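Local coordinates for type 2A phosphatase-associated protein 42 (Saccharomyces cerevisiae, PDB 2V0P) that inhibits the PP2A-like phosphatase SIT4 and associates with PP2A catalytic subunits, restraining TOR signalling according to the nitrogen source, at residues V4-N9 and K71-V75; L35-I39 and L82-R86; D76-L81 and S110-F114; L104-V108 and I219-L223. All coordinates share one frame; numbering follows the deposited sequence.

Interaction 1 (V4-N9 and K71-V75); sequences VTEQFN and KFLAV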
loop_
_atom_site.group_PDB
_atom_site.type_symbol
_atom_site.label_atom_id
_atom_site.label_comp_id
_atom_site.label_asym_id
_atom_site.label_seq_id
_atom_site.Cartn_x
_atom_site.Cartn_y
_atom_site.Cartn_z
ATOM N N VAL A 4 22.410 -2.376 34.394
ATOM C CA VAL A 4 21.696 -2.756 33.185
ATOM C C VAL A 4 20.169 -2.650 33.294
ATOM O O VAL A 4 19.553 -2.124 32.370
ATOM C CB VAL A 4 22.134 -4.150 32.610
ATOM C CG1 VAL A 4 23.602 -4.139 32.275
ATOM C CG2 VAL A 4 21.830 -5.260 33.561
ATOM N N THR A 5 19.583 -3.080 34.417
ATOM C CA THR A 5 18.157 -2.980 34.619
ATOM C C THR A 5 17.623 -1.547 34.693
ATOM O O THR A 5 16.557 -1.259 34.170
ATOM C CB THR A 5 17.678 -3.776 35.885
ATOM O OG1 THR A 5 17.677 -5.139 35.555
ATOM C CG2 THR A 5 16.296 -3.416 36.247
ATOM N N GLU A 6 18.360 -0.689 35.369
ATOM C CA GLU A 6 17.959 0.673 35.565
ATOM C C GLU A 6 18.045 1.366 34.220
ATOM O O GLU A 6 17.106 2.055 33.848
ATOM C CB GLU A 6 18.887 1.375 36.550
ATOM C CG GLU A 6 18.501 1.229 38.008
ATOM C CD GLU A 6 19.617 1.677 38.957
ATOM O OE1 GLU A 6 19.866 0.967 39.958
ATOM O OE2 GLU A 6 20.239 2.743 38.708
ATOM N N GLN A 7 19.150 1.115 33.512
ATOM C CA GLN A 7 19.404 1.594 32.222
ATOM C C GLN A 7 18.290 1.212 31.228
ATOM O O GLN A 7 17.795 2.073 30.503
ATOM C CB GLN A 7 20.745 1.104 31.759
ATOM C CG GLN A 7 21.920 1.902 32.425
ATOM C CD GLN A 7 23.231 1.650 31.741
ATOM O OE1 GLN A 7 23.496 0.543 31.286
ATOM N NE2 GLN A 7 24.064 2.664 31.662
ATOM N N PHE A 8 17.961 -0.074 31.183
ATOM C CA PHE A 8 16.803 -0.569 30.404
ATOM C C PHE A 8 15.500 0.065 30.719
ATOM O O PHE A 8 14.796 0.549 29.772
ATOM C CB PHE A 8 16.679 -2.058 30.412
ATOM C CG PHE A 8 16.027 -2.592 29.173
ATOM C CD1 PHE A 8 16.103 -1.872 27.973
ATOM C CD2 PHE A 8 15.364 -3.760 29.183
ATOM C CE1 PHE A 8 15.495 -2.346 26.831
ATOM C CE2 PHE A 8 14.762 -4.250 28.053
ATOM C CZ PHE A 8 14.825 -3.561 26.886
ATOM N N ASN A 9 15.192 0.115 32.010
ATOM C CA ASN A 9 14.021 0.808 32.525
ATOM C C ASN A 9 13.920 2.286 32.122
ATOM O O ASN A 9 12.854 2.747 31.759
ATOM C CB ASN A 9 13.876 0.639 34.044
ATOM C CG ASN A 9 13.575 -0.807 34.443
ATOM O OD1 ASN A 9 13.397 -1.635 33.606
ATOM N ND2 ASN A 9 13.582 -1.094 35.734
ATOM N N LYS A 71 13.467 -9.476 30.811
ATOM C CA LYS A 71 13.213 -8.161 30.215
ATOM C C LYS A 71 14.101 -7.922 28.988
ATOM O O LYS A 71 13.669 -7.402 28.021
ATOM C CB LYS A 71 13.599 -7.050 31.202
ATOM C CG LYS A 71 12.479 -6.534 32.060
ATOM C CD LYS A 71 12.982 -5.713 33.290
ATOM C CE LYS A 71 14.488 -5.340 33.298
ATOM N NZ LYS A 71 15.235 -6.081 34.440
ATOM N N PHE A 72 15.364 -8.300 29.111
ATOM C CA PHE A 72 16.410 -8.002 28.165
ATOM C C PHE A 72 16.255 -8.725 26.839
ATOM O O PHE A 72 16.883 -8.363 25.905
ATOM C CB PHE A 72 17.763 -8.406 28.735
ATOM C CG PHE A 72 18.112 -7.711 30.044
ATOM C CD1 PHE A 72 17.842 -6.375 30.229
ATOM C CD2 PHE A 72 18.670 -8.428 31.084
ATOM C CE1 PHE A 72 18.127 -5.749 31.440
ATOM C CE2 PHE A 72 19.001 -7.812 32.291
ATOM C CZ PHE A 72 18.716 -6.475 32.468
ATOM N N LEU A 73 15.547 -9.824 26.806
ATOM C CA LEU A 73 15.322 -10.529 25.569
ATOM C C LEU A 73 14.561 -9.517 24.636
ATOM O O LEU A 73 14.525 -9.678 23.416
ATOM C CB LEU A 73 14.434 -11.749 25.849
ATOM C CG LEU A 73 15.090 -12.983 26.516
ATOM C CD1 LEU A 73 14.084 -14.086 26.822
ATOM C CD2 LEU A 73 16.238 -13.547 25.678
ATOM N N ALA A 74 13.941 -8.523 25.219
ATOM C CA ALA A 74 13.253 -7.448 24.371
ATOM C C ALA A 74 14.102 -6.252 23.837
ATOM O O ALA A 74 13.559 -5.326 23.182
ATOM C CB ALA A 74 12.086 -6.958 25.014
ATOM N N VAL A 75 15.392 -6.259 24.089
ATOM C CA VAL A 75 16.236 -5.179 23.616
ATOM C C VAL A 75 16.091 -5.003 22.065
ATOM O O VAL A 75 15.882 -3.952 21.632
ATOM C CB VAL A 75 17.709 -5.279 23.993
ATOM C CG1 VAL A 75 17.909 -5.513 25.495
ATOM C CG2 VAL A 75 18.444 -6.270 23.201
#
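Phe8 lays its ring beside that of Phe72, the two side chains running past each other in opposite directions, with Phe8 CD2 3.8 Å from Phe72 CD1. The contact fastens the first helix of this all-helical, tetratricopeptide repeat-like N-terminal domain to the chain leading into helix 75-83. The ring planes are inclined by 42° and the centroids lie 6.0 Å apart, an oblique pair that is neither stacked nor T-shaped. CD2 of Phe8 meets Phe72 near the plane of that ring, at its edge. Further out, at the edge of its own ring, Phe8 CE2 is 3.3 Å from Lys71 O, which lies in the ring plane, where the slightly positive aromatic hydrogens suit a carbonyl oxygen. Val75 CG1 sits over one face of the same ring, 3.9 Å from Phe8 CZ. With CG swung away from its own backbone N (chi1 -151°), the benzyl group of Phe8 reaches toward 71-75; Leu42 of helix 29-52 also packs on it. A large flat hydrocarbon suits this buried place.

One helical turn earlier, Val4 brings its CG2 branch to within 3.5 Å of Phe72 CZ, the two side chains crossing at about a right angle. Polar chemistry is kept to the flank. There Lys71, whose chain bends at its last two torsions, crosses Thr5, and its aliphatic carbons pass Asn9 OD1. The ammonium group bonds to Ala68 O, and Lys71 NZ donates to Thr5 OG1 at 2.8 Å.

Interaction 2 (L35-I39 and L82-R86); sequences LLSTI and LISRR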
loop_
_atom_site.group_PDB
_atom_site.type_symbol
_atom_site.label_atom_id
_atom_site.label_comp_id
_atom_site.label_asym_id
_atom_site.label_seq_id
_atom_site.Cartn_x
_atom_site.Cartn_y
_atom_site.Cartn_z
ATOM N N LEU A 35 15.612 10.688 20.237
ATOM C CA LEU A 35 15.489 9.377 19.663
ATOM C C LEU A 35 16.864 8.764 19.380
ATOM O O LEU A 35 17.136 7.629 19.760
ATOM C CB LEU A 35 14.551 9.398 18.418
ATOM C CG LEU A 35 14.310 8.071 17.728
ATOM C CD1 LEU A 35 13.363 7.166 18.486
ATOM C CD2 LEU A 35 13.822 8.301 16.357
ATOM N N LEU A 36 17.721 9.535 18.739
ATOM C CA LEU A 36 19.055 9.125 18.460
ATOM C C LEU A 36 19.838 8.795 19.727
ATOM O O LEU A 36 20.515 7.867 19.736
ATOM C CB LEU A 36 19.809 10.179 17.676
ATOM C CG LEU A 36 21.226 9.825 17.297
ATOM C CD1 LEU A 36 21.304 8.514 16.526
ATOM C CD2 LEU A 36 21.872 10.942 16.516
ATOM N N SER A 37 19.732 9.572 20.759
ATOM C CA SER A 37 20.556 9.280 21.962
ATOM C C SER A 37 20.001 8.055 22.685
ATOM O O SER A 37 20.759 7.271 23.217
ATOM C CB SER A 37 20.708 10.457 22.877
ATOM O OG SER A 37 19.479 10.878 23.382
ATOM N N THR A 38 18.680 7.888 22.648
ATOM C CA THR A 38 18.053 6.694 23.155
ATOM C C THR A 38 18.530 5.444 22.458
ATOM O O THR A 38 18.892 4.401 23.082
ATOM C CB THR A 38 16.570 6.835 23.269
ATOM O OG1 THR A 38 16.298 7.974 24.025
ATOM C CG2 THR A 38 15.887 5.535 24.033
ATOM N N ILE A 39 18.548 5.470 21.151
ATOM C CA ILE A 39 19.050 4.345 20.425
ATOM C C ILE A 39 20.501 4.070 20.761
ATOM O O ILE A 39 20.856 2.917 20.996
ATOM C CB ILE A 39 18.877 4.584 18.882
ATOM C CG1 ILE A 39 17.418 4.516 18.500
ATOM C CG2 ILE A 39 19.610 3.601 18.121
ATOM C CD1 ILE A 39 17.274 5.141 17.022
ATOM N N LEU A 82 12.300 1.926 18.010
ATOM C CA LEU A 82 12.948 3.229 17.988
ATOM C C LEU A 82 13.478 3.583 16.617
ATOM O O LEU A 82 13.276 4.685 16.190
ATOM C CB LEU A 82 14.106 3.271 19.013
ATOM C CG LEU A 82 13.679 3.065 20.466
ATOM C CD1 LEU A 82 14.928 2.662 21.243
ATOM C CD2 LEU A 82 13.176 4.247 21.048
ATOM N N ILE A 83 14.171 2.659 15.972
ATOM C CA ILE A 83 14.742 2.863 14.680
ATOM C C ILE A 83 13.664 3.188 13.612
ATOM O O ILE A 83 13.856 4.039 12.809
ATOM C CB ILE A 83 15.589 1.674 14.239
ATOM C CG1 ILE A 83 16.777 1.484 15.207
ATOM C CG2 ILE A 83 16.177 1.934 12.817
ATOM C CD1 ILE A 83 17.568 0.397 14.924
ATOM N N SER A 84 12.519 2.530 13.655
ATOM C CA SER A 84 11.505 2.810 12.614
ATOM C C SER A 84 11.048 4.274 12.628
ATOM O O SER A 84 10.453 4.761 11.655
ATOM C CB SER A 84 10.323 1.862 12.782
ATOM O OG SER A 84 9.619 2.183 13.929
ATOM N N ARG A 85 11.399 4.989 13.714
ATOM C CA ARG A 85 10.930 6.311 13.956
ATOM C C ARG A 85 11.955 7.439 13.550
ATOM O O ARG A 85 11.618 8.586 13.568
ATOM C CB ARG A 85 10.509 6.465 15.415
ATOM C CG ARG A 85 9.154 5.985 15.778
ATOM C CD ARG A 85 9.010 5.706 17.265
ATOM N NE ARG A 85 7.622 5.360 17.576
ATOM C CZ ARG A 85 7.075 4.174 17.380
ATOM N NH1 ARG A 85 7.790 3.162 16.924
ATOM N NH2 ARG A 85 5.788 3.981 17.646
ATOM N N ARG A 86 13.169 7.040 13.203
ATOM C CA ARG A 86 14.231 7.916 12.773
ATOM C C ARG A 86 13.887 8.546 11.423
ATOM O O ARG A 86 13.276 7.920 10.603
ATOM C CB ARG A 86 15.533 7.126 12.681
ATOM C CG ARG A 86 16.096 6.785 14.059
ATOM C CD ARG A 86 16.826 8.018 14.652
ATOM N NE ARG A 86 18.117 8.281 14.047
ATOM C CZ ARG A 86 18.570 9.501 13.736
ATOM N NH1 ARG A 86 17.824 10.579 13.944
ATOM N NH2 ARG A 86 19.776 9.650 13.198
#
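Arg86 reaches back from the type I turn at the C-terminal end of helix 75-83 and lies across Leu35, Leu36 and Ile39 of helix 29-52. From CB, Arg86 CG is set beside the backbone N (chi1 -73°) and lodges between two methyls, 3.6 Å from Ile39 CD1 and equally near Leu35 CD2. Arg86 CD keeps the same company, 3.5 Å from Leu35 CD2. Bends at chi2 (-79°) and chi3 (-75°) fold the chain over the helix, bringing NE and CZ near Leu36 CD1. At the tip, Arg86 NH2 is 3.8 Å from Leu36 CD1, and Leu36 CB lies over the centre of one guanidinium face, while NH1 bonds to Gln32 OE1. Long and amphipathic, arginine suits this partly exposed border. With an alanine in its place, the methyls of Leu35 and Ile39 would probably lose their cover and Gln32 its guanidinium mate.

Deeper in, the side-chain packing is aliphatic. Leu82 slides past Ile39 in the opposite direction, its CB 3.6 Å from Ile39 CG1. Leu35 CD1 lies 3.4 Å from the backbone atom Leu82 O, and Thr38 adds its CG2 methyl beside Leu82 CD1, having turned its hydroxyl to the carbonyl of Leu34. The pairing joins successive helices of the tetratricopeptide repeat-like bundle. No hydrogen bond crosses between the segments, which implies that shape and burial of hydrocarbon hold them together, the Arg86 guanidinium turning outside to Gln32.

Interaction 3 (D76-L81 and S110-F114); sequences DYYLGL and SFINF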
loop_
_atom_site.group_PDB
_atom_site.type_symbol
_atom_site.label_atom_id
_atom_site.label_comp_id
_atom_site.label_asym_id
_atom_site.label_seq_id
_atom_site.Cartn_x
_atom_site.Cartn_y
_atom_site.Cartn_z
ATOM N N ASP A 76 16.146 -6.061 21.284
ATOM C CA ASP A 76 15.954 -5.906 19.855
ATOM C C ASP A 76 14.550 -5.420 19.474
ATOM O O ASP A 76 14.419 -4.719 18.448
ATOM C CB ASP A 76 16.279 -7.176 19.142
ATOM C CG ASP A 76 17.717 -7.559 19.286
ATOM O OD1 ASP A 76 18.563 -6.687 19.028
ATOM O OD2 ASP A 76 17.974 -8.727 19.662
ATOM N N TYR A 77 13.511 -5.784 20.261
ATOM C CA TYR A 77 12.200 -5.307 20.010
ATOM C C TYR A 77 12.196 -3.759 20.110
ATOM O O TYR A 77 11.669 -3.082 19.228
ATOM C CB TYR A 77 11.155 -5.899 20.939
ATOM C CG TYR A 77 9.774 -5.302 20.915
ATOM C CD1 TYR A 77 8.862 -5.515 19.818
ATOM C CD2 TYR A 77 9.316 -4.542 21.981
ATOM C CE1 TYR A 77 7.597 -4.963 19.848
ATOM C CE2 TYR A 77 8.061 -4.037 21.978
ATOM C CZ TYR A 77 7.207 -4.268 20.858
ATOM O OH TYR A 77 5.994 -3.761 20.876
ATOM N N TYR A 78 12.798 -3.240 21.184
ATOM C CA TYR A 78 12.769 -1.856 21.452
ATOM C C TYR A 78 13.649 -1.091 20.375
ATOM O O TYR A 78 13.325 -0.003 20.018
ATOM C CB TYR A 78 13.218 -1.593 22.912
ATOM C CG TYR A 78 12.058 -1.715 23.862
ATOM C CD1 TYR A 78 11.903 -2.809 24.662
ATOM C CD2 TYR A 78 11.065 -0.745 23.878
ATOM C CE1 TYR A 78 10.852 -2.921 25.495
ATOM C CE2 TYR A 78 9.971 -0.859 24.701
ATOM C CZ TYR A 78 9.882 -1.956 25.513
ATOM O OH TYR A 78 8.818 -2.084 26.362
ATOM N N LEU A 79 14.732 -1.684 19.925
ATOM C CA LEU A 79 15.535 -1.130 18.868
ATOM C C LEU A 79 14.665 -1.049 17.587
ATOM O O LEU A 79 14.655 -0.041 16.934
ATOM C CB LEU A 79 16.825 -1.915 18.647
ATOM C CG LEU A 79 18.059 -1.792 19.605
ATOM C CD1 LEU A 79 19.056 -2.725 19.129
ATOM C CD2 LEU A 79 18.646 -0.425 19.661
ATOM N N GLY A 80 13.933 -2.115 17.284
ATOM C CA GLY A 80 12.927 -2.097 16.202
ATOM C C GLY A 80 12.001 -0.915 16.223
ATOM O O GLY A 80 11.866 -0.218 15.226
ATOM N N LEU A 81 11.384 -0.693 17.350
ATOM C CA LEU A 81 10.458 0.362 17.560
ATOM C C LEU A 81 11.117 1.779 17.438
ATOM O O LEU A 81 10.548 2.707 16.840
ATOM C CB LEU A 81 9.815 0.213 18.897
ATOM C CG LEU A 81 8.867 -0.928 19.179
ATOM C CD1 LEU A 81 8.463 -0.800 20.599
ATOM C CD2 LEU A 81 7.653 -0.849 18.225
ATOM N N SER A 110 16.144 -5.556 13.270
ATOM C CA SER A 110 16.063 -5.652 14.714
ATOM C C SER A 110 14.857 -6.501 15.124
ATOM O O SER A 110 14.962 -7.351 15.997
ATOM C CB SER A 110 15.991 -4.306 15.411
ATOM O OG SER A 110 17.221 -3.682 15.408
ATOM N N PHE A 111 13.723 -6.232 14.512
ATOM C CA PHE A 111 12.500 -7.006 14.789
ATOM C C PHE A 111 12.743 -8.481 14.537
ATOM O O PHE A 111 12.312 -9.295 15.314
ATOM C CB PHE A 111 11.302 -6.457 13.971
ATOM C CG PHE A 111 10.652 -5.247 14.572
ATOM C CD1 PHE A 111 10.173 -5.270 15.875
ATOM C CD2 PHE A 111 10.436 -4.099 13.802
ATOM C CE1 PHE A 111 9.580 -4.175 16.449
ATOM C CE2 PHE A 111 9.850 -2.993 14.363
ATOM C CZ PHE A 111 9.404 -3.020 15.723
ATOM N N ILE A 112 13.448 -8.820 13.462
ATOM C CA ILE A 112 13.732 -10.212 13.140
ATOM C C ILE A 112 14.757 -10.903 14.104
ATOM O O ILE A 112 14.581 -12.041 14.526
ATOM C CB ILE A 112 14.034 -10.386 11.627
ATOM C CG1 ILE A 112 12.774 -9.940 10.816
ATOM C CG2 ILE A 112 14.409 -11.800 11.310
ATOM C CD1 ILE A 112 12.915 -10.076 9.325
ATOM N N ASN A 113 15.793 -10.157 14.456
ATOM C CA ASN A 113 16.691 -10.498 15.561
ATOM C C ASN A 113 15.912 -10.893 16.826
ATOM O O ASN A 113 16.135 -11.938 17.333
ATOM C CB ASN A 113 17.625 -9.304 15.832
ATOM C CG ASN A 113 18.656 -9.127 14.766
ATOM O OD1 ASN A 113 18.789 -9.964 13.918
ATOM N ND2 ASN A 113 19.438 -8.033 14.829
ATOM N N PHE A 114 14.956 -10.068 17.253
ATOM C CA PHE A 114 14.130 -10.297 18.397
ATOM C C PHE A 114 13.377 -11.664 18.288
ATOM O O PHE A 114 13.461 -12.409 19.162
ATOM C CB PHE A 114 13.186 -9.144 18.608
ATOM C CG PHE A 114 12.136 -9.361 19.676
ATOM C CD1 PHE A 114 12.495 -9.634 21.021
ATOM C CD2 PHE A 114 10.792 -9.248 19.364
ATOM C CE1 PHE A 114 11.537 -9.837 21.988
ATOM C CE2 PHE A 114 9.788 -9.417 20.393
ATOM C CZ PHE A 114 10.189 -9.735 21.710
HETATM O O HOH W 1 18.922 -5.705 16.691
#
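Phe111 and Phe114 both lay a ring face on helix 75-83, with different first torsions. In Phe111, CG lies beside the backbone N (chi1 -81°), and although its CB points away from the other helix, the ring swings back over Gly80. Gly80 CA stands 3.7 Å from the ring centroid, a CH-pi contact over the face; a CB on Gly80 would point at the ring and probably clash with Phe111 CE1, which explains the glycine. Tyr77 CD1 and Leu81 CD2 meet the edge of the same ring in its plane. In Phe114, CG is instead anti to the backbone N (chi1 172°), carrying its face onto Tyr77 CB, 3.6 Å from the centroid and only 8° off the normal. The Tyr77 and Phe114 side chains lie side by side, pointing the same way.

On another flank a water joins Asp76, Ser110 and Asn113: it donates to Asp76 OD1 at 2.6 Å, accepts from Asn113 ND2 at 3.0 Å, and bonds to Ser110 OG. Asn113 OD1 is hydrogen-bonded to Arg138. Small residues are apt here, since the CA atoms of Gly80 and Ser110 are 5.0 Å apart and the antiparallel axes approach to 7.5 Å.

This closely packed helical hairpin lies near the centre of the repeat-like domain. Helix 29-52 covers one side, where Lys46 makes a salt bridge with Asp76, and helix 199-231 covers another, Phe211 stacking on Tyr77 and Asp214 taking a bond from its hydroxyl.

Interaction 4 (L104-V108 and I219-L223); sequences LKKSV and IEQNL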
loop_
_atom_site.group_PDB
_atom_site.type_symbol
_atom_site.label_atom_id
_atom_site.label_comp_id
_atom_site.label_asym_id
_atom_site.label_seq_id
_atom_site.Cartn_x
_atom_site.Cartn_y
_atom_site.Cartn_z
ATOM N N LEU A 104 14.087 1.811 7.876
ATOM C CA LEU A 104 13.016 0.820 7.893
ATOM C C LEU A 104 13.596 -0.560 7.778
ATOM O O LEU A 104 13.063 -1.452 8.383
ATOM C CB LEU A 104 11.907 1.061 6.828
ATOM C CG LEU A 104 11.156 2.365 7.012
ATOM C CD1 LEU A 104 10.284 2.712 5.772
ATOM C CD2 LEU A 104 10.406 2.467 8.294
ATOM N N LYS A 105 14.649 -0.690 6.997
ATOM C CA LYS A 105 15.400 -1.919 6.827
ATOM C C LYS A 105 16.000 -2.374 8.176
ATOM O O LYS A 105 15.812 -3.516 8.630
ATOM C CB LYS A 105 16.532 -1.685 5.819
ATOM C CG LYS A 105 17.310 -2.902 5.476
ATOM C CD LYS A 105 18.081 -2.728 4.179
ATOM C CE LYS A 105 18.291 -4.069 3.465
ATOM N NZ LYS A 105 17.003 -4.678 2.956
ATOM N N LYS A 106 16.691 -1.443 8.799
ATOM C CA LYS A 106 17.305 -1.675 10.129
ATOM C C LYS A 106 16.280 -1.983 11.231
ATOM O O LYS A 106 16.518 -2.864 12.019
ATOM C CB LYS A 106 18.163 -0.478 10.517
ATOM C CG LYS A 106 19.387 -0.294 9.670
ATOM C CD LYS A 106 20.262 -1.546 9.627
ATOM C CE LYS A 106 21.720 -1.166 9.394
ATOM N NZ LYS A 106 22.495 -2.280 8.769
ATOM N N SER A 107 15.163 -1.263 11.278
ATOM C CA SER A 107 14.054 -1.584 12.148
ATOM C C SER A 107 13.589 -3.053 11.988
ATOM O O SER A 107 13.578 -3.795 12.958
ATOM C CB SER A 107 12.889 -0.627 11.909
ATOM O OG SER A 107 11.746 -1.070 12.603
ATOM N N VAL A 108 13.228 -3.448 10.747
ATOM C CA VAL A 108 12.886 -4.804 10.418
ATOM C C VAL A 108 13.967 -5.828 10.805
ATOM O O VAL A 108 13.625 -6.855 11.392
ATOM C CB VAL A 108 12.391 -4.956 8.965
ATOM C CG1 VAL A 108 12.190 -6.406 8.604
ATOM C CG2 VAL A 108 11.085 -4.103 8.748
ATOM N N ILE A 219 6.512 -5.342 11.477
ATOM C CA ILE A 219 7.286 -5.793 10.375
ATOM C C ILE A 219 6.401 -5.515 9.077
ATOM O O ILE A 219 6.914 -5.084 8.137
ATOM C CB ILE A 219 7.684 -7.238 10.433
ATOM C CG1 ILE A 219 8.866 -7.419 11.457
ATOM C CG2 ILE A 219 8.203 -7.729 9.076
ATOM C CD1 ILE A 219 9.163 -8.810 11.798
ATOM N N GLU A 220 5.137 -5.794 9.129
ATOM C CA GLU A 220 4.228 -5.597 7.916
ATOM C C GLU A 220 4.202 -4.119 7.503
ATOM O O GLU A 220 4.409 -3.766 6.292
ATOM C CB GLU A 220 2.815 -6.115 8.219
ATOM C CG GLU A 220 1.969 -6.345 6.967
ATOM C CD GLU A 220 0.479 -6.363 7.228
ATOM O OE1 GLU A 220 0.017 -6.058 8.349
ATOM O OE2 GLU A 220 -0.243 -6.666 6.285
ATOM N N GLN A 221 3.994 -3.258 8.486
ATOM C CA GLN A 221 3.863 -1.845 8.273
ATOM C C GLN A 221 5.171 -1.329 7.712
ATOM O O GLN A 221 5.141 -0.632 6.762
ATOM C CB GLN A 221 3.510 -1.123 9.542
ATOM C CG GLN A 221 3.804 0.340 9.526
ATOM C CD GLN A 221 2.876 1.119 8.578
ATOM O OE1 GLN A 221 1.703 0.789 8.429
ATOM N NE2 GLN A 221 3.405 2.154 7.957
ATOM N N ASN A 222 6.310 -1.752 8.258
ATOM C CA ASN A 222 7.573 -1.241 7.750
ATOM C C ASN A 222 7.948 -1.747 6.338
ATOM O O ASN A 222 8.552 -1.050 5.566
ATOM C CB ASN A 222 8.702 -1.482 8.792
ATOM C CG ASN A 222 8.513 -0.686 10.074
ATOM O OD1 ASN A 222 7.609 0.111 10.207
ATOM N ND2 ASN A 222 9.343 -0.945 11.038
ATOM N N LEU A 223 7.606 -2.973 6.014
ATOM C CA LEU A 223 7.888 -3.506 4.747
ATOM C C LEU A 223 7.010 -2.790 3.699
ATOM O O LEU A 223 7.514 -2.353 2.744
ATOM C CB LEU A 223 7.609 -5.006 4.740
ATOM C CG LEU A 223 8.700 -5.818 5.458
ATOM C CD1 LEU A 223 8.435 -7.316 5.251
ATOM C CD2 LEU A 223 10.049 -5.455 4.932
#
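Val108 supplies most of the apolar contact, pressing its CG2 methyl to 3.5 Å from Asn222 CB as the two side chains slide past each other in opposite directions. The same branch meets Leu223 CD2, crossing that side chain at about a right angle, while Val108 CG1, anti to the backbone N (chi1 174°), faces Ile219 CG2 at 4.2 Å. A turn earlier Leu104 crosses the amide of Asn222, its CD2 4.1 Å from Asn222 CG. Compact branched residues suit this interface, whose antiparallel helices run with axes 9.6 Å apart at 160°. Such near-antiparallel packing is in keeping with the tetratricopeptide repeat-like fold, although here helix 93-120 pairs with helix 199-231, more than a hundred residues further along the chain.

The polar contacts centre on Ser107 and Asn222. Asn222 ND2 comes to 2.9 Å from Ser107 OG, but the angle is too poor for a hydrogen bond; the hydroxyl instead bonds to the carbonyl oxygen of Gly80. Replacing Asn222 with alanine would probably open a gap beside Ser107 and take away the amide against which Leu104 packs. Glu220, which points away from this contact, forms a salt bridge with Lys166, and Gln221 packs on Gly158 of the second subunit.

Overall arrangement
Interactions 3 and 4 are buried, with interaction 3 near the centre of the chain; interactions 1 and 2 are only partly buried, with a lysine in the first and two arginines in the second at their partly exposed sides. Helix 75-83 serves both interactions 2 and 3, and helix 93-120 both 3 and 4, so a chain of packing runs from helix 29-52 to helix 199-231. Gly80 O and Ser107 OG, 2.8 Å apart, link interactions 3 and 4, while Phe8 reaches Tyr78 to join interaction 1 to 3. Chemistry changes accordingly: an aromatic pair with a lysine bond in 1, aliphatic packing in 2, rings and a bridging water in 3, and methyls around an amide in 4.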